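Local coordinates for diaminopimelate decarboxylase (Helicobacter pylori, PDB 2QGH), which catalyses the PLP-dependent decarboxylation of meso-diaminopimelate to L-lysine, the last step of bacterial lysine biosynthesis, at residues 33-43 with 284-294. Numbering follows the deposited sequence.
Sequences TPFYLYDFDKI and IVAESGELITQ
Phe-35 and Ile-292 face each other as a hydrogen-bonded antiparallel pair, and on the same side of the sheet their side chains meet: Ile-292 CB lies over one face of the Phe-35 ring, 4.1 Å from its centroid, while Ile-292 CG1 comes within 3.8 Å of Phe-35 CE2. With chi1 at 55°, CG of Phe-35 stands between its own N and carbonyl carbon, which swings the ring across to the branched isoleucine. On the other side, Leu-291 reaches over with CD1, centred above the Tyr-36 ring and only 7° off its normal, a CH-pi contact, while the hydroxyl of Tyr-36 is hydrogen-bonded to Asp-315 O. Next along, Gly-289, having no side chain, lets the Tyr-38 ring lie directly against the backbone, CD2 to CA 3.6 Å. These strands join the two domains of an alanine racemase-like (fold type III) enzyme: 35-39 leads into helix 40-52, whereas 289-299 leaves the PLP-binding barrel after helix 282-285 and a type I turn, Ala-286 to Gly-289. Ser-288, within this turn, works in both directions: its O accepts from Asp-39 N at 2.7 Å, and its OG donates back to Val-285 O at the end of the helix. At the far end Gln-294 NE2 donates to Thr-33 OG1 (3.2 Å), and the Asp-310 carboxylate links the two strands, OD2 bonded to the hydroxyl of Thr-33 and OD1 to that of Thr-293.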
ATOM      1  N   THR A  33       7.227 -17.169  10.817  1.00 22.63           N
ATOM      2  CA  THR A  33       6.095 -16.336  10.405  1.00 22.11           C
ATOM      3  C   THR A  33       6.495 -14.850  10.333  1.00 21.35           C
ATOM      4  O   THR A  33       7.515 -14.447  10.891  1.00 22.26           O
ATOM      5  CB  THR A  33       4.909 -16.458  11.399  1.00 21.81           C
ATOM      6  OG1 THR A  33       5.346 -16.091  12.712  1.00 22.29           O
ATOM      7  CG2 THR A  33       4.361 -17.873  11.418  1.00 22.66           C
ATOM      8  N   PRO A  34       5.702 -14.018   9.634  1.00 20.26           N
ATOM      9  CA  PRO A  34       4.478 -14.396   8.918  1.00 19.22           C
ATOM     10  C   PRO A  34       4.829 -14.715   7.468  1.00 18.37           C
ATOM     11  O   PRO A  34       5.859 -14.275   6.959  1.00 19.35           O
ATOM     12  CB  PRO A  34       3.618 -13.145   9.034  1.00 17.74           C
ATOM     13  CG  PRO A  34       4.655 -12.043   8.879  1.00 18.84           C
ATOM     14  CD  PRO A  34       5.818 -12.546   9.736  1.00 19.43           C
ATOM     15  N   PHE A  35       3.992 -15.493   6.803  1.00 17.77           N
ATOM     16  CA  PHE A  35       4.263 -15.803   5.414  1.00 17.81           C
ATOM     17  C   PHE A  35       3.008 -16.140   4.644  1.00 17.64           C
ATOM     18  O   PHE A  35       1.953 -16.375   5.222  1.00 20.79           O
ATOM     19  CB  PHE A  35       5.269 -16.952   5.295  1.00 19.04           C
ATOM     20  CG  PHE A  35       4.873 -18.209   6.037  1.00 20.08           C
ATOM     21  CD1 PHE A  35       5.377 -18.471   7.309  1.00 18.98           C
ATOM     22  CD2 PHE A  35       4.041 -19.154   5.442  1.00 18.52           C
ATOM     23  CE1 PHE A  35       5.062 -19.659   7.976  1.00 19.58           C
ATOM     24  CE2 PHE A  35       3.722 -20.344   6.099  1.00 19.81           C
ATOM     25  CZ  PHE A  35       4.234 -20.598   7.369  1.00 19.19           C
ATOM     26  N   TYR A  36       3.119 -16.122   3.327  1.00 17.58           N
ATOM     27  CA  TYR A  36       2.001 -16.478   2.484  1.00 18.35           C
ATOM     28  C   TYR A  36       2.157 -17.953   2.111  1.00 19.04           C
ATOM     29  O   TYR A  36       3.259 -18.404   1.797  1.00 20.37           O
ATOM     30  CB  TYR A  36       2.001 -15.612   1.223  1.00 19.76           C
ATOM     31  CG  TYR A  36       1.405 -14.233   1.421  1.00 20.05           C
ATOM     32  CD1 TYR A  36       0.026 -14.057   1.480  1.00 20.08           C
ATOM     33  CD2 TYR A  36       2.217 -13.105   1.533  1.00 20.63           C
ATOM     34  CE1 TYR A  36      -0.538 -12.797   1.638  1.00 19.73           C
ATOM     35  CE2 TYR A  36       1.662 -11.833   1.695  1.00 21.11           C
ATOM     36  CZ  TYR A  36       0.283 -11.691   1.742  1.00 19.98           C
ATOM     37  OH  TYR A  36      -0.282 -10.445   1.867  1.00 20.76           O
ATOM     38  N   LEU A  37       1.060 -18.703   2.168  1.00 19.58           N
ATOM     39  CA  LEU A  37       1.068 -20.123   1.806  1.00 21.06           C
ATOM     40  C   LEU A  37      -0.008 -20.365   0.746  1.00 21.94           C
ATOM     41  O   LEU A  37      -1.182 -20.030   0.953  1.00 22.14           O
ATOM     42  CB  LEU A  37       0.785 -20.998   3.033  1.00 20.80           C
ATOM     43  CG  LEU A  37       0.837 -22.519   2.835  1.00 19.58           C
ATOM     44  CD1 LEU A  37       2.232 -22.946   2.403  1.00 19.57           C
ATOM     45  CD2 LEU A  37       0.447 -23.209   4.137  1.00 18.12           C
ATOM     46  N   TYR A  38       0.391 -20.948  -0.382  1.00 23.39           N
ATOM     47  CA  TYR A  38      -0.542 -21.204  -1.477  1.00 24.41           C
ATOM     48  C   TYR A  38      -0.779 -22.673  -1.795  1.00 25.13           C
ATOM     49  O   TYR A  38       0.170 -23.424  -2.031  1.00 26.16           O
ATOM     50  CB  TYR A  38      -0.060 -20.528  -2.765  1.00 23.40           C
ATOM     51  CG  TYR A  38       0.134 -19.035  -2.660  1.00 24.96           C
ATOM     52  CD1 TYR A  38       1.317 -18.494  -2.153  1.00 23.31           C
ATOM     53  CD2 TYR A  38      -0.880 -18.159  -3.048  1.00 22.87           C
ATOM     54  CE1 TYR A  38       1.479 -17.116  -2.036  1.00 22.24           C
ATOM     55  CE2 TYR A  38      -0.730 -16.791  -2.930  1.00 22.67           C
ATOM     56  CZ  TYR A  38       0.448 -16.271  -2.425  1.00 22.15           C
ATOM     57  OH  TYR A  38       0.573 -14.907  -2.303  1.00 20.63           O
ATOM     58  N   ASP A  39      -2.049 -23.072  -1.807  1.00 25.42           N
ATOM     59  CA  ASP A  39      -2.424 -24.441  -2.162  1.00 24.79           C
ATOM     60  C   ASP A  39      -2.581 -24.353  -3.674  1.00 22.97           C
ATOM     61  O   ASP A  39      -3.601 -23.885  -4.170  1.00 21.97           O
ATOM     62  CB  ASP A  39      -3.769 -24.828  -1.547  1.00 23.25           C
ATOM     63  CG  ASP A  39      -4.096 -26.302  -1.748  1.00 26.36           C
ATOM     64  OD1 ASP A  39      -3.676 -26.887  -2.774  1.00 25.55           O
ATOM     65  OD2 ASP A  39      -4.785 -26.878  -0.881  1.00 27.44           O
ATOM     66  N   PHE A  40      -1.564 -24.792  -4.402  1.00 23.32           N
ATOM     67  CA  PHE A  40      -1.585 -24.710  -5.849  1.00 22.62           C
ATOM     68  C   PHE A  40      -2.713 -25.470  -6.556  1.00 25.75           C
ATOM     69  O   PHE A  40      -3.177 -25.038  -7.620  1.00 25.02           O
ATOM     70  CB  PHE A  40      -0.209 -25.115  -6.389  1.00 21.65           C
ATOM     71  CG  PHE A  40       0.750 -23.949  -6.552  1.00 21.57           C
ATOM     72  CD1 PHE A  40       0.595 -22.783  -5.808  1.00 20.40           C
ATOM     73  CD2 PHE A  40       1.825 -24.030  -7.436  1.00 22.90           C
ATOM     74  CE1 PHE A  40       1.492 -21.717  -5.938  1.00 17.02           C
ATOM     75  CE2 PHE A  40       2.730 -22.965  -7.571  1.00 19.42           C
ATOM     76  CZ  PHE A  40       2.556 -21.811  -6.816  1.00 18.59           C
ATOM     77  N   ASP A  41      -3.165 -26.581  -5.974  1.00 26.52           N
ATOM     78  CA  ASP A  41      -4.249 -27.356  -6.578  1.00 27.94           C
ATOM     79  C   ASP A  41      -5.481 -26.497  -6.785  1.00 28.49           C
ATOM     80  O   ASP A  41      -6.165 -26.601  -7.809  1.00 30.51           O
ATOM     81  CB  ASP A  41      -4.642 -28.550  -5.701  1.00 30.83           C
ATOM     82  CG  ASP A  41      -3.673 -29.706  -5.815  1.00 32.00           C
ATOM     83  OD1 ASP A  41      -3.010 -29.831  -6.869  1.00 33.55           O
ATOM     84  OD2 ASP A  41      -3.592 -30.501  -4.854  1.00 35.82           O
ATOM     85  N   LYS A  42      -5.781 -25.661  -5.802  1.00 27.42           N
ATOM     86  CA  LYS A  42      -6.936 -24.795  -5.896  1.00 27.23           C
ATOM     87  C   LYS A  42      -6.799 -23.810  -7.052  1.00 26.83           C
ATOM     88  O   LYS A  42      -7.797 -23.385  -7.632  1.00 26.84           O
ATOM     89  CB  LYS A  42      -7.136 -24.054  -4.579  1.00 28.74           C
ATOM     90  CG  LYS A  42      -7.450 -24.983  -3.417  1.00 29.83           C
ATOM     91  CD  LYS A  42      -7.686 -24.194  -2.149  1.00 31.14           C
ATOM     92  CE  LYS A  42      -7.931 -25.104  -0.973  1.00 32.47           C
ATOM     93  NZ  LYS A  42      -8.271 -24.302   0.236  1.00 34.31           N
ATOM     94  N   ILE A  43      -5.561 -23.453  -7.387  1.00 26.73           N
ATOM     95  CA  ILE A  43      -5.307 -22.522  -8.483  1.00 24.99           C
ATOM     96  C   ILE A  43      -5.529 -23.244  -9.809  1.00 26.41           C
ATOM     97  O   ILE A  43      -6.114 -22.691 -10.740  1.00 25.02           O
ATOM     98  CB  ILE A  43      -3.861 -21.983  -8.445  1.00 22.18           C
ATOM     99  CG1 ILE A  43      -3.641 -21.170  -7.169  1.00 22.28           C
ATOM    100  CG2 ILE A  43      -3.594 -21.128  -9.666  1.00 21.69           C
ATOM    101  CD1 ILE A  43      -2.228 -20.659  -6.986  1.00 20.44           C
ATOM    102  N   ILE A 284      -9.443 -16.793  -9.369  1.00 22.78           N
ATOM    103  CA  ILE A 284      -8.476 -17.817  -9.738  1.00 21.61           C
ATOM    104  C   ILE A 284      -7.526 -18.112  -8.577  1.00 21.82           C
ATOM    105  O   ILE A 284      -7.213 -19.270  -8.307  1.00 20.88           O
ATOM    106  CB  ILE A 284      -7.600 -17.386 -10.945  1.00 23.12           C
ATOM    107  CG1 ILE A 284      -8.460 -17.183 -12.199  1.00 23.72           C
ATOM    108  CG2 ILE A 284      -6.507 -18.435 -11.193  1.00 19.77           C
ATOM    109  CD1 ILE A 284      -9.033 -18.461 -12.794  1.00 25.78           C
ATOM    110  N   VAL A 285      -7.087 -17.063  -7.885  1.00 19.18           N
ATOM    111  CA  VAL A 285      -6.117 -17.227  -6.809  1.00 19.60           C
ATOM    112  C   VAL A 285      -6.524 -16.912  -5.376  1.00 20.55           C
ATOM    113  O   VAL A 285      -5.867 -17.367  -4.442  1.00 22.16           O
ATOM    114  CB  VAL A 285      -4.834 -16.398  -7.099  1.00 20.07           C
ATOM    115  CG1 VAL A 285      -4.144 -16.915  -8.332  1.00 17.59           C
ATOM    116  CG2 VAL A 285      -5.194 -14.927  -7.278  1.00 17.67           C
ATOM    117  N   ALA A 286      -7.580 -16.133  -5.184  1.00 21.06           N
ATOM    118  CA  ALA A 286      -7.988 -15.776  -3.831  1.00 22.84           C
ATOM    119  C   ALA A 286      -7.895 -16.925  -2.814  1.00 25.74           C
ATOM    120  O   ALA A 286      -7.011 -16.931  -1.950  1.00 27.14           O
ATOM    121  CB  ALA A 286      -9.398 -15.206  -3.843  1.00 19.09           C
ATOM    122  N   GLU A 287      -8.794 -17.897  -2.931  1.00 27.25           N
ATOM    123  CA  GLU A 287      -8.857 -19.018  -2.005  1.00 27.61           C
ATOM    124  C   GLU A 287      -7.570 -19.817  -1.766  1.00 27.15           C
ATOM    125  O   GLU A 287      -7.319 -20.253  -0.640  1.00 27.34           O
ATOM    126  CB  GLU A 287      -9.988 -19.972  -2.425  1.00 30.04           C
ATOM    127  CG  GLU A 287     -10.044 -21.271  -1.613  1.00 35.59           C
ATOM    128  CD  GLU A 287     -11.188 -22.204  -2.024  1.00 38.41           C
ATOM    129  OE1 GLU A 287     -11.372 -22.430  -3.243  1.00 39.42           O
ATOM    130  OE2 GLU A 287     -11.893 -22.725  -1.124  1.00 37.44           O
ATOM    131  N   SER A 288      -6.753 -20.000  -2.800  1.00 25.20           N
ATOM    132  CA  SER A 288      -5.522 -20.787  -2.667  1.00 23.70           C
ATOM    133  C   SER A 288      -4.461 -20.191  -1.749  1.00 23.50           C
ATOM    134  O   SER A 288      -3.544 -20.889  -1.317  1.00 22.93           O
ATOM    135  CB  SER A 288      -4.882 -21.018  -4.042  1.00 24.54           C
ATOM    136  OG  SER A 288      -4.079 -19.915  -4.437  1.00 22.00           O
ATOM    137  N   GLY A 289      -4.577 -18.903  -1.463  1.00 24.99           N
ATOM    138  CA  GLY A 289      -3.587 -18.257  -0.624  1.00 24.20           C
ATOM    139  C   GLY A 289      -4.047 -17.889   0.768  1.00 23.49           C
ATOM    140  O   GLY A 289      -5.167 -17.422   0.973  1.00 22.15           O
ATOM    141  N   GLU A 290      -3.166 -18.113   1.735  1.00 22.24           N
ATOM    142  CA  GLU A 290      -3.463 -17.785   3.113  1.00 20.84           C
ATOM    143  C   GLU A 290      -2.279 -17.136   3.810  1.00 18.67           C
ATOM    144  O   GLU A 290      -1.123 -17.462   3.537  1.00 17.60           O
ATOM    145  CB  GLU A 290      -3.920 -19.036   3.858  1.00 21.44           C
ATOM    146  CG  GLU A 290      -5.317 -19.439   3.430  1.00 25.55           C
ATOM    147  CD  GLU A 290      -5.903 -20.561   4.251  1.00 26.69           C
ATOM    148  OE1 GLU A 290      -7.146 -20.716   4.227  1.00 24.13           O
ATOM    149  OE2 GLU A 290      -5.124 -21.287   4.908  1.00 27.54           O
ATOM    150  N   LEU A 291      -2.585 -16.190   4.687  1.00 17.19           N
ATOM    151  CA  LEU A 291      -1.569 -15.470   5.436  1.00 17.60           C
ATOM    152  C   LEU A 291      -1.416 -16.065   6.841  1.00 17.45           C
ATOM    153  O   LEU A 291      -2.233 -15.823   7.734  1.00 15.28           O
ATOM    154  CB  LEU A 291      -1.941 -13.985   5.514  1.00 15.44           C
ATOM    155  CG  LEU A 291      -0.997 -13.013   6.223  1.00 14.72           C
ATOM    156  CD1 LEU A 291       0.454 -13.293   5.851  1.00 14.93           C
ATOM    157  CD2 LEU A 291      -1.394 -11.597   5.845  1.00 14.84           C
ATOM    158  N   ILE A 292      -0.362 -16.857   7.009  1.00 17.01           N
ATOM    159  CA  ILE A 292      -0.067 -17.500   8.279  1.00 17.71           C
ATOM    160  C   ILE A 292       0.778 -16.535   9.097  1.00 18.63           C
ATOM    161  O   ILE A 292       1.865 -16.126   8.679  1.00 18.58           O
ATOM    162  CB  ILE A 292       0.730 -18.818   8.075  1.00 20.74           C
ATOM    163  CG1 ILE A 292       0.078 -19.669   6.975  1.00 19.47           C
ATOM    164  CG2 ILE A 292       0.803 -19.587   9.389  1.00 18.12           C
ATOM    165  CD1 ILE A 292      -1.383 -19.968   7.201  1.00 19.76           C
ATOM    166  N   THR A 293       0.271 -16.189  10.271  1.00 18.97           N
ATOM    167  CA  THR A 293       0.931 -15.254  11.156  1.00 19.83           C
ATOM    168  C   THR A 293       0.856 -15.771  12.592  1.00 23.81           C
ATOM    169  O   THR A 293      -0.123 -16.416  12.986  1.00 24.20           O
ATOM    170  CB  THR A 293       0.248 -13.889  11.062  1.00 18.68           C
ATOM    171  OG1 THR A 293       0.828 -12.989  12.004  1.00 17.79           O
ATOM    172  CG2 THR A 293      -1.231 -14.031  11.333  1.00 16.37           C
ATOM    173  N   GLN A 294       1.891 -15.471  13.368  1.00 24.27           N
ATOM    174  CA  GLN A 294       1.978 -15.912  14.757  1.00 26.65           C
ATOM    175  C   GLN A 294       1.499 -14.855  15.742  1.00 25.53           C
ATOM    176  O   GLN A 294       1.601 -13.660  15.480  1.00 24.23           O
ATOM    177  CB  GLN A 294       3.430 -16.295  15.070  1.00 28.72           C
ATOM    178  CG  GLN A 294       3.719 -16.530  16.534  1.00 31.81           C
ATOM    179  CD  GLN A 294       5.159 -16.934  16.783  1.00 33.19           C
ATOM    180  OE1 GLN A 294       5.593 -17.032  17.927  1.00 36.93           O
ATOM    181  NE2 GLN A 294       5.905 -17.177  15.712  1.00 32.98           N
TER